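PDB 2VLA: restriction endonuclease R.BpuJI from Bacillus pumilus, which recognises its cognate DNA through the N-terminal helix-turn-helix recognition domain described here, the full-length enzyme probably cleaving DNA as an endonuclease. Local coordinates for residues Y140-N151 with I175-K183; L22-N31 with Y96-F106. All coordinates share one frame; numbering follows the deposited sequence.

Contact 1 (Y140-N151 with I175-K183); sequences YILQVLLTADNN and IKPIEVIEK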
loop_
_atom_site.group_PDB
_atom_site.type_symbol
_atom_site.label_atom_id
_atom_site.label_comp_id
_atom_site.label_asym_id
_atom_site.label_seq_id
_atom_site.Cartn_x
_atom_site.Cartn_y
_atom_site.Cartn_z
ATOM N N TYR A 140 6.694 9.352 2.779
ATOM C CA TYR A 140 7.965 9.549 2.160
ATOM C C TYR A 140 7.825 10.052 0.700
ATOM O O TYR A 140 8.477 10.994 0.278
ATOM C CB TYR A 140 8.814 8.272 2.223
ATOM C CG TYR A 140 10.268 8.517 1.927
ATOM C CD1 TYR A 140 10.725 8.520 0.634
ATOM C CD2 TYR A 140 11.192 8.815 2.956
ATOM C CE1 TYR A 140 12.006 8.770 0.343
ATOM C CE2 TYR A 140 12.488 9.066 2.658
ATOM C CZ TYR A 140 12.904 9.051 1.354
ATOM O OH TYR A 140 14.199 9.302 0.981
ATOM N N ILE A 141 6.952 9.388 -0.081
ATOM C CA ILE A 141 6.699 9.796 -1.483
ATOM C C ILE A 141 6.224 11.242 -1.533
ATOM O O ILE A 141 6.708 12.048 -2.330
ATOM C CB ILE A 141 5.650 8.879 -2.163
ATOM C CG1 ILE A 141 6.236 7.499 -2.434
ATOM C CG2 ILE A 141 5.150 9.500 -3.479
ATOM C CD1 ILE A 141 5.183 6.423 -2.592
ATOM N N LEU A 142 5.276 11.580 -0.668
ATOM C CA LEU A 142 4.753 12.918 -0.652
ATOM C C LEU A 142 5.878 13.950 -0.334
ATOM O O LEU A 142 5.952 15.000 -0.954
ATOM C CB LEU A 142 3.630 13.021 0.379
ATOM C CG LEU A 142 2.321 12.320 -0.050
ATOM C CD1 LEU A 142 1.352 12.406 1.118
ATOM C CD2 LEU A 142 1.704 12.949 -1.351
ATOM N N GLN A 143 6.761 13.637 0.625
ATOM C CA GLN A 143 7.853 14.535 0.902
ATOM C C GLN A 143 8.851 14.650 -0.258
ATOM O O GLN A 143 9.352 15.726 -0.544
ATOM C CB GLN A 143 8.574 14.126 2.185
ATOM C CG GLN A 143 9.675 15.117 2.638
ATOM C CD GLN A 143 9.115 16.430 3.120
ATOM O OE1 GLN A 143 7.950 16.537 3.448
ATOM N NE2 GLN A 143 9.996 17.399 3.307
ATOM N N VAL A 144 9.128 13.533 -0.933
ATOM C CA VAL A 144 9.983 13.572 -2.119
ATOM C C VAL A 144 9.357 14.508 -3.198
ATOM O O VAL A 144 10.038 15.329 -3.795
ATOM C CB VAL A 144 10.190 12.152 -2.692
ATOM C CG1 VAL A 144 10.760 12.190 -4.131
ATOM C CG2 VAL A 144 11.094 11.329 -1.790
ATOM N N LEU A 145 8.043 14.389 -3.396
ATOM C CA LEU A 145 7.362 15.228 -4.391
ATOM C C LEU A 145 7.380 16.713 -3.982
ATOM O O LEU A 145 7.580 17.596 -4.834
ATOM C CB LEU A 145 5.926 14.737 -4.602
ATOM C CG LEU A 145 5.797 13.387 -5.329
ATOM C CD1 LEU A 145 4.367 12.903 -5.247
ATOM C CD2 LEU A 145 6.259 13.490 -6.786
ATOM N N LEU A 146 7.170 16.993 -2.687
ATOM C CA LEU A 146 7.252 18.382 -2.196
ATOM C C LEU A 146 8.645 18.934 -2.440
ATOM O O LEU A 146 8.809 20.054 -2.902
ATOM C CB LEU A 146 6.930 18.468 -0.703
ATOM C CG LEU A 146 5.452 18.354 -0.328
ATOM C CD1 LEU A 146 5.342 18.119 1.157
ATOM C CD2 LEU A 146 4.660 19.594 -0.738
ATOM N N THR A 147 9.647 18.130 -2.101
ATOM C CA THR A 147 11.041 18.537 -2.235
ATOM C C THR A 147 11.432 18.735 -3.707
ATOM O O THR A 147 12.134 19.679 -4.047
ATOM C CB THR A 147 11.972 17.534 -1.536
ATOM O OG1 THR A 147 11.593 17.434 -0.167
ATOM C CG2 THR A 147 13.464 17.960 -1.624
ATOM N N ALA A 148 10.891 17.892 -4.600
ATOM C CA ALA A 148 11.078 18.101 -6.041
ATOM C C ALA A 148 10.527 19.472 -6.466
ATOM O O ALA A 148 11.220 20.262 -7.099
ATOM C CB ALA A 148 10.409 16.963 -6.834
ATOM N N ASP A 149 9.296 19.776 -6.067
ATOM C CA ASP A 149 8.707 21.072 -6.416
ATOM C C ASP A 149 9.537 22.232 -5.847
ATOM O O ASP A 149 9.736 23.246 -6.507
ATOM C CB ASP A 149 7.268 21.171 -5.910
ATOM C CG ASP A 149 6.289 20.449 -6.787
ATOM O OD1 ASP A 149 6.668 20.065 -7.921
ATOM O OD2 ASP A 149 5.122 20.277 -6.365
ATOM N N ASN A 150 10.024 22.067 -4.624
ATOM C CA ASN A 150 10.815 23.111 -3.968
ATOM C C ASN A 150 12.120 23.377 -4.708
ATOM O O ASN A 150 12.702 24.461 -4.599
ATOM C CB ASN A 150 11.084 22.738 -2.501
ATOM C CG ASN A 150 9.845 22.842 -1.643
ATOM O OD1 ASN A 150 8.884 23.505 -2.014
ATOM N ND2 ASN A 150 9.856 22.174 -0.498
ATOM N N ASN A 151 12.592 22.366 -5.433
ATOM C CA ASN A 151 13.802 22.450 -6.195
ATOM C C ASN A 151 13.532 22.546 -7.707
ATOM O O ASN A 151 14.431 22.327 -8.529
ATOM C CB ASN A 151 14.683 21.241 -5.889
ATOM C CG ASN A 151 15.363 21.356 -4.565
ATOM O OD1 ASN A 151 16.408 21.986 -4.462
ATOM N ND2 ASN A 151 14.754 20.815 -3.527
ATOM N N ILE A 175 17.736 7.263 3.999
ATOM C CA ILE A 175 17.952 8.344 3.044
ATOM C C ILE A 175 16.919 9.459 3.204
ATOM O O ILE A 175 15.722 9.190 3.223
ATOM C CB ILE A 175 17.824 7.800 1.589
ATOM C CG1 ILE A 175 18.739 6.577 1.367
ATOM C CG2 ILE A 175 18.119 8.903 0.579
ATOM C CD1 ILE A 175 20.243 6.862 1.607
ATOM N N LYS A 176 17.399 10.710 3.211
ATOM C CA LYS A 176 16.512 11.887 3.224
ATOM C C LYS A 176 16.004 12.231 1.808
ATOM O O LYS A 176 16.739 12.116 0.830
ATOM C CB LYS A 176 17.231 13.084 3.818
ATOM C CG LYS A 176 17.681 12.851 5.273
ATOM C CD LYS A 176 17.954 14.144 5.992
ATOM C CE LYS A 176 18.307 13.893 7.462
ATOM N NZ LYS A 176 17.107 13.530 8.290
ATOM N N PRO A 177 14.734 12.641 1.701
ATOM C CA PRO A 177 14.206 13.051 0.402
ATOM C C PRO A 177 15.091 14.013 -0.370
ATOM O O PRO A 177 15.273 13.847 -1.550
ATOM C CB PRO A 177 12.867 13.659 0.766
ATOM C CG PRO A 177 12.425 12.842 1.911
ATOM C CD PRO A 177 13.689 12.659 2.731
ATOM N N ILE A 178 15.738 14.957 0.291
ATOM C CA ILE A 178 16.605 15.871 -0.445
ATOM C C ILE A 178 17.791 15.140 -1.093
ATOM O O ILE A 178 18.263 15.537 -2.162
ATOM C CB ILE A 178 17.152 17.042 0.449
ATOM C CG1 ILE A 178 17.914 18.032 -0.446
ATOM C CG2 ILE A 178 18.041 16.521 1.628
ATOM C CD1 ILE A 178 17.029 18.764 -1.475
ATOM N N GLU A 179 18.288 14.087 -0.445
ATOM C CA GLU A 179 19.333 13.260 -1.071
ATOM C C GLU A 179 18.868 12.617 -2.372
ATOM O O GLU A 179 19.651 12.472 -3.307
ATOM C CB GLU A 179 19.786 12.173 -0.135
ATOM C CG GLU A 179 20.517 12.651 1.053
ATOM C CD GLU A 179 20.889 11.505 1.974
ATOM O OE1 GLU A 179 21.866 10.767 1.648
ATOM O OE2 GLU A 179 20.173 11.292 2.969
ATOM N N VAL A 180 17.611 12.166 -2.407
ATOM C CA VAL A 180 17.048 11.557 -3.593
ATOM C C VAL A 180 16.978 12.601 -4.699
ATOM O O VAL A 180 17.407 12.362 -5.825
ATOM C CB VAL A 180 15.643 10.991 -3.303
ATOM C CG1 VAL A 180 14.996 10.495 -4.597
ATOM C CG2 VAL A 180 15.731 9.855 -2.289
ATOM N N ILE A 181 16.455 13.775 -4.363
ATOM C CA ILE A 181 16.303 14.833 -5.329
ATOM C C ILE A 181 17.658 15.286 -5.879
ATOM O O ILE A 181 17.830 15.451 -7.081
ATOM C CB ILE A 181 15.543 16.009 -4.710
ATOM C CG1 ILE A 181 14.056 15.597 -4.432
ATOM C CG2 ILE A 181 15.652 17.262 -5.596
ATOM C CD1 ILE A 181 13.365 14.873 -5.576
ATOM N N GLU A 182 18.631 15.459 -5.013
ATOM C CA GLU A 182 19.957 15.875 -5.467
ATOM C C GLU A 182 20.588 14.835 -6.412
ATOM O O GLU A 182 21.195 15.185 -7.432
ATOM C CB GLU A 182 20.874 16.161 -4.266
ATOM C CG GLU A 182 20.495 17.459 -3.531
ATOM C CD GLU A 182 21.226 17.665 -2.189
ATOM O OE1 GLU A 182 21.802 16.700 -1.645
ATOM O OE2 GLU A 182 21.192 18.802 -1.671
ATOM N N LYS A 183 20.371 13.556 -6.119
ATOM C CA LYS A 183 20.890 12.486 -6.964
ATOM C C LYS A 183 20.198 12.470 -8.343
ATOM O O LYS A 183 20.853 12.285 -9.385
ATOM C CB LYS A 183 20.717 11.138 -6.252
ATOM C CG LYS A 183 21.090 9.928 -7.076
ATOM C CD LYS A 183 22.526 9.962 -7.552
ATOM C CE LYS A 183 22.888 8.688 -8.267
ATOM N NZ LYS A 183 24.148 8.811 -9.044
#
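P177 presses its ring as a knob into a hole formed by Y140, Q143, V144 and T147. Its CG lies over one face of the Y140 ring, 4.1 Å from the centroid, in a CH-pi contact. The same CG meets Q143 CG at 3.6 Å, while P177 CB rests against V144 CG2. At the edge of the tyrosine ring, Y140 OH donates a hydrogen bond of 2.7 Å to the backbone O of I175. The hydroxyl stands above that carbonyl plane, 58° out of it. This bond ties Y140 to the residue before K176, the N-cap of the second helix.

Within the DNA-recognition domain, segments 140-150 and 177-183 of helices 137-150 and 177-189 cross at -52°. V170 of the short helix 168-171 touches Y140, I175 and V180 and so backs this end. One turn further on, I181 CD1 fits between V144 and A148, 3.8 Å from A148 CB. T147 splits its two branches. With chi1 at -57°, OG1 turns back to Q143 O, at 2.8 Å, and CG2 faces both I178 and I181.

The far end is looser and reaches solvent. N151 follows the helix and folds its amide back, ND2 donating to T147 O at 2.9 Å. Against it lies I178 CD1, 3.7 Å from N151 ND2, where both side chains are partly exposed.

Contact 2 (L22-N31 with Y96-F106); sequences LDNLLPAYAN and YIEDSDQPAFF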
loop_
_atom_site.group_PDB
_atom_site.type_symbol
_atom_site.label_atom_id
_atom_site.label_comp_id
_atom_site.label_asym_id
_atom_site.label_seq_id
_atom_site.Cartn_x
_atom_site.Cartn_y
_atom_site.Cartn_z
ATOM N N LEU A 22 -13.992 0.126 -9.241
ATOM C CA LEU A 22 -13.905 0.524 -7.829
ATOM C C LEU A 22 -15.221 1.140 -7.318
ATOM O O LEU A 22 -15.666 0.862 -6.208
ATOM C CB LEU A 22 -12.769 1.517 -7.637
ATOM C CG LEU A 22 -12.431 1.864 -6.173
ATOM C CD1 LEU A 22 -12.087 0.602 -5.359
ATOM C CD2 LEU A 22 -11.279 2.858 -6.123
ATOM N N ASP A 23 -15.873 1.935 -8.141
ATOM C CA ASP A 23 -17.006 2.665 -7.669
ATOM C C ASP A 23 -18.222 1.750 -7.444
ATOM O O ASP A 23 -19.133 2.109 -6.703
ATOM C CB ASP A 23 -17.327 3.836 -8.629
ATOM C CG ASP A 23 -16.272 4.974 -8.525
ATOM O OD1 ASP A 23 -16.404 5.834 -7.633
ATOM O OD2 ASP A 23 -15.248 4.921 -9.252
ATOM N N ASN A 24 -18.204 0.555 -8.044
ATOM C CA ASN A 24 -19.155 -0.504 -7.690
ATOM C C ASN A 24 -18.643 -1.476 -6.618
ATOM O O ASN A 24 -19.393 -1.898 -5.737
ATOM C CB ASN A 24 -19.542 -1.305 -8.943
ATOM C CG ASN A 24 -20.553 -0.626 -9.753
ATOM O OD1 ASN A 24 -21.447 0.019 -9.224
ATOM N ND2 ASN A 24 -20.451 -0.770 -11.063
ATOM N N LEU A 25 -17.385 -1.865 -6.716
ATOM C CA LEU A 25 -16.853 -2.874 -5.814
ATOM C C LEU A 25 -16.653 -2.378 -4.372
ATOM O O LEU A 25 -16.877 -3.124 -3.445
ATOM C CB LEU A 25 -15.543 -3.436 -6.367
ATOM C CG LEU A 25 -15.659 -4.496 -7.429
ATOM C CD1 LEU A 25 -14.312 -4.756 -8.032
ATOM C CD2 LEU A 25 -16.272 -5.779 -6.835
ATOM N N LEU A 26 -16.231 -1.141 -4.196
ATOM C CA LEU A 26 -15.972 -0.672 -2.833
ATOM C C LEU A 26 -17.267 -0.612 -2.004
ATOM O O LEU A 26 -17.327 -1.145 -0.908
ATOM C CB LEU A 26 -15.215 0.675 -2.799
ATOM C CG LEU A 26 -14.712 1.111 -1.417
ATOM C CD1 LEU A 26 -13.754 0.066 -0.870
ATOM C CD2 LEU A 26 -14.061 2.485 -1.496
ATOM N N PRO A 27 -18.344 -0.043 -2.570
ATOM C CA PRO A 27 -19.605 -0.152 -1.847
ATOM C C PRO A 27 -20.061 -1.590 -1.632
ATOM O O PRO A 27 -20.646 -1.896 -0.602
ATOM C CB PRO A 27 -20.583 0.589 -2.754
ATOM C CG PRO A 27 -19.761 1.531 -3.498
ATOM C CD PRO A 27 -18.463 0.841 -3.735
ATOM N N ALA A 28 -19.851 -2.464 -2.619
ATOM C CA ALA A 28 -20.234 -3.848 -2.453
ATOM C C ALA A 28 -19.476 -4.521 -1.311
ATOM O O ALA A 28 -20.092 -5.134 -0.430
ATOM C CB ALA A 28 -20.056 -4.623 -3.766
ATOM N N TYR A 29 -18.150 -4.390 -1.299
ATOM C CA TYR A 29 -17.359 -4.987 -0.233
ATOM C C TYR A 29 -17.911 -4.485 1.124
ATOM O O TYR A 29 -18.106 -5.256 2.055
ATOM C CB TYR A 29 -15.899 -4.581 -0.328
ATOM C CG TYR A 29 -15.082 -5.100 -1.494
ATOM C CD1 TYR A 29 -15.308 -6.350 -2.075
ATOM C CD2 TYR A 29 -14.009 -4.362 -1.952
ATOM C CE1 TYR A 29 -14.498 -6.801 -3.139
ATOM C CE2 TYR A 29 -13.202 -4.799 -2.959
ATOM C CZ TYR A 29 -13.422 -6.016 -3.547
ATOM O OH TYR A 29 -12.577 -6.389 -4.571
ATOM N N ALA A 30 -18.102 -3.175 1.236
ATOM C CA ALA A 30 -18.457 -2.572 2.512
ATOM C C ALA A 30 -19.843 -3.020 2.965
ATOM O O ALA A 30 -20.057 -3.316 4.142
ATOM C CB ALA A 30 -18.399 -1.066 2.407
ATOM N N ASN A 31 -20.788 -3.034 2.042
ATOM C CA ASN A 31 -22.170 -3.369 2.381
ATOM C C ASN A 31 -22.319 -4.830 2.684
ATOM O O ASN A 31 -23.067 -5.206 3.575
ATOM C CB ASN A 31 -23.125 -2.933 1.274
ATOM C CG ASN A 31 -23.445 -1.454 1.346
ATOM O OD1 ASN A 31 -23.577 -0.890 2.442
ATOM N ND2 ASN A 31 -23.545 -0.816 0.210
ATOM N N TYR A 96 -16.430 4.490 6.341
ATOM C CA TYR A 96 -16.886 4.629 4.961
ATOM C C TYR A 96 -18.397 4.412 4.854
ATOM O O TYR A 96 -19.082 5.107 4.099
ATOM C CB TYR A 96 -16.106 3.647 4.084
ATOM C CG TYR A 96 -16.549 3.584 2.642
ATOM C CD1 TYR A 96 -16.358 4.663 1.774
ATOM C CD2 TYR A 96 -17.137 2.434 2.132
ATOM C CE1 TYR A 96 -16.758 4.577 0.438
ATOM C CE2 TYR A 96 -17.541 2.347 0.801
ATOM C CZ TYR A 96 -17.360 3.411 -0.027
ATOM O OH TYR A 96 -17.769 3.289 -1.339
ATOM N N ILE A 97 -18.911 3.473 5.640
ATOM C CA ILE A 97 -20.351 3.216 5.708
ATOM C C ILE A 97 -21.098 4.495 6.197
ATOM O O ILE A 97 -22.205 4.782 5.744
ATOM C CB ILE A 97 -20.651 2.005 6.660
ATOM C CG1 ILE A 97 -20.267 0.665 5.990
ATOM C CG2 ILE A 97 -22.117 2.006 7.122
ATOM C CD1 ILE A 97 -21.159 0.251 4.903
ATOM N N GLU A 98 -20.465 5.271 7.080
ATOM C CA GLU A 98 -21.070 6.523 7.561
ATOM C C GLU A 98 -20.872 7.704 6.601
ATOM O O GLU A 98 -21.742 8.567 6.497
ATOM C CB GLU A 98 -20.526 6.919 8.963
ATOM C CG GLU A 98 -20.929 5.989 10.108
ATOM C CD GLU A 98 -22.354 6.236 10.674
ATOM O OE1 GLU A 98 -23.235 6.790 9.970
ATOM O OE2 GLU A 98 -22.586 5.850 11.833
ATOM N N ASP A 99 -19.701 7.806 5.971
ATOM C CA ASP A 99 -19.387 9.040 5.232
ATOM C C ASP A 99 -19.304 8.945 3.719
ATOM O O ASP A 99 -19.284 9.976 3.053
ATOM C CB ASP A 99 -18.155 9.759 5.808
ATOM C CG ASP A 99 -16.846 9.026 5.563
ATOM O OD1 ASP A 99 -16.769 8.116 4.713
ATOM O OD2 ASP A 99 -15.856 9.422 6.188
ATOM N N SER A 100 -19.293 7.720 3.174
ATOM C CA SER A 100 -19.230 7.502 1.709
ATOM C C SER A 100 -18.045 8.242 1.040
ATOM O O SER A 100 -18.103 8.576 -0.146
ATOM C CB SER A 100 -20.529 7.924 1.046
ATOM O OG SER A 100 -20.689 7.260 -0.186
ATOM N N ASP A 101 -16.971 8.449 1.787
ATOM C CA ASP A 101 -15.876 9.287 1.316
ATOM C C ASP A 101 -14.749 8.404 0.817
ATOM O O ASP A 101 -13.930 7.926 1.585
ATOM C CB ASP A 101 -15.401 10.189 2.457
ATOM C CG ASP A 101 -14.428 11.264 2.006
ATOM O OD1 ASP A 101 -13.718 11.056 1.010
ATOM O OD2 ASP A 101 -14.313 12.302 2.727
ATOM N N GLN A 102 -14.744 8.156 -0.482
ATOM C CA GLN A 102 -13.794 7.246 -1.077
ATOM C C GLN A 102 -12.352 7.791 -0.994
ATOM O O GLN A 102 -11.446 7.063 -0.632
ATOM C CB GLN A 102 -14.196 6.905 -2.517
ATOM C CG GLN A 102 -13.283 5.927 -3.186
ATOM C CD GLN A 102 -13.677 5.675 -4.599
ATOM O OE1 GLN A 102 -14.755 5.152 -4.865
ATOM N NE2 GLN A 102 -12.833 6.104 -5.531
ATOM N N PRO A 103 -12.146 9.078 -1.318
ATOM C CA PRO A 103 -10.797 9.592 -1.147
ATOM C C PRO A 103 -10.280 9.459 0.291
ATOM O O PRO A 103 -9.122 9.159 0.493
ATOM C CB PRO A 103 -10.925 11.068 -1.553
ATOM C CG PRO A 103 -12.068 11.089 -2.489
ATOM C CD PRO A 103 -13.034 10.070 -1.930
ATOM N N ALA A 104 -11.151 9.646 1.281
ATOM C CA ALA A 104 -10.726 9.519 2.682
ATOM C C ALA A 104 -10.393 8.084 3.042
ATOM O O ALA A 104 -9.498 7.845 3.814
ATOM C CB ALA A 104 -11.785 10.058 3.619
ATOM N N PHE A 105 -11.095 7.133 2.463
ATOM C CA PHE A 105 -10.806 5.728 2.642
ATOM C C PHE A 105 -9.374 5.447 2.192
ATOM O O PHE A 105 -8.601 4.798 2.895
ATOM C CB PHE A 105 -11.821 4.906 1.822
ATOM C CG PHE A 105 -11.684 3.412 1.955
ATOM C CD1 PHE A 105 -10.878 2.704 1.093
ATOM C CD2 PHE A 105 -12.476 2.708 2.846
ATOM C CE1 PHE A 105 -10.812 1.320 1.156
ATOM C CE2 PHE A 105 -12.408 1.338 2.930
ATOM C CZ PHE A 105 -11.593 0.632 2.062
ATOM N N PHE A 106 -8.999 5.962 1.029
ATOM C CA PHE A 106 -7.664 5.737 0.510
ATOM C C PHE A 106 -6.598 6.601 1.165
ATOM O O PHE A 106 -5.462 6.170 1.312
ATOM C CB PHE A 106 -7.654 5.830 -1.006
ATOM C CG PHE A 106 -8.292 4.658 -1.643
ATOM C CD1 PHE A 106 -7.656 3.448 -1.623
ATOM C CD2 PHE A 106 -9.599 4.720 -2.121
ATOM C CE1 PHE A 106 -8.272 2.327 -2.119
ATOM C CE2 PHE A 106 -10.218 3.607 -2.569
ATOM C CZ PHE A 106 -9.563 2.414 -2.590
#
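The corner between helices 91-99 and 102-112 receives L26 of helix 22-36 as a knob among Y96, Q102, F105 and F106. The two branches of L26 go to different rings. CD2 lies over one face of Y96, 4.1 Å from its ring centroid, and CD1 lies over a face of F105, 4.1 Å from that centroid. Both are CH-pi contacts. The side chain reaches them with CG anti to the backbone N, chi1 -170°.

Y96 is also held at its edge. A30 CB sits in the plane of the ring, 3.7 Å from CD2 of Y96, and the hydroxyl end lies against the P27 ring. With an alanine in place of Y96, L26 CD2 would probably lose the ring face under it and A30 CB the ring edge, opening a gap beside P27. I97 continues the row past Y96, its CD1 lying 3.9 Å from A30 CB and also near N31. At the other end, L22 CD2 packs 3.8 Å from F106 CE2. F106 in turn lies under F105 CD1, which sits over the centre of its ring, and meets F77 edge-to-face. L219 of helix 203-219 touches L22, Q102 and F106.

Two aspartates bond to the backbone at this corner. D99 OD1 accepts from D101 N in an Asx turn. D101 is the N-cap of the next helix, and its OD1 takes the A104 N-H at 2.9 Å.

The well-defined contacts across the two segments are apolar. The helices therefore appear to be joined mainly by shape and apolar packing, while the side-chain bonds of D99 and D101 stay within their own segment, at the turn and the start of the next helix.

In the fold
Contacts 1 and 2 lie in the same N-terminal recognition domain, with centres 32 Å apart and nearest atoms about 9 Å apart. They do not touch and share no helix. Along the chain they come in series. Contact 2 joins helix 22-36 to helices 91-99 and 102-112 and closes before contact 1 joins helix 137-150 to helix 177-189. Each packs a separate group of helices together in this largely helical domain. Contact 2 comes within about 6 Å of the bound DNA, nearest atom to nearest atom, against about 15 Å for contact 1. Contact 1 instead borders the pocket of a bound polyether, probably from the crystallisation liquor, through I175 and K176.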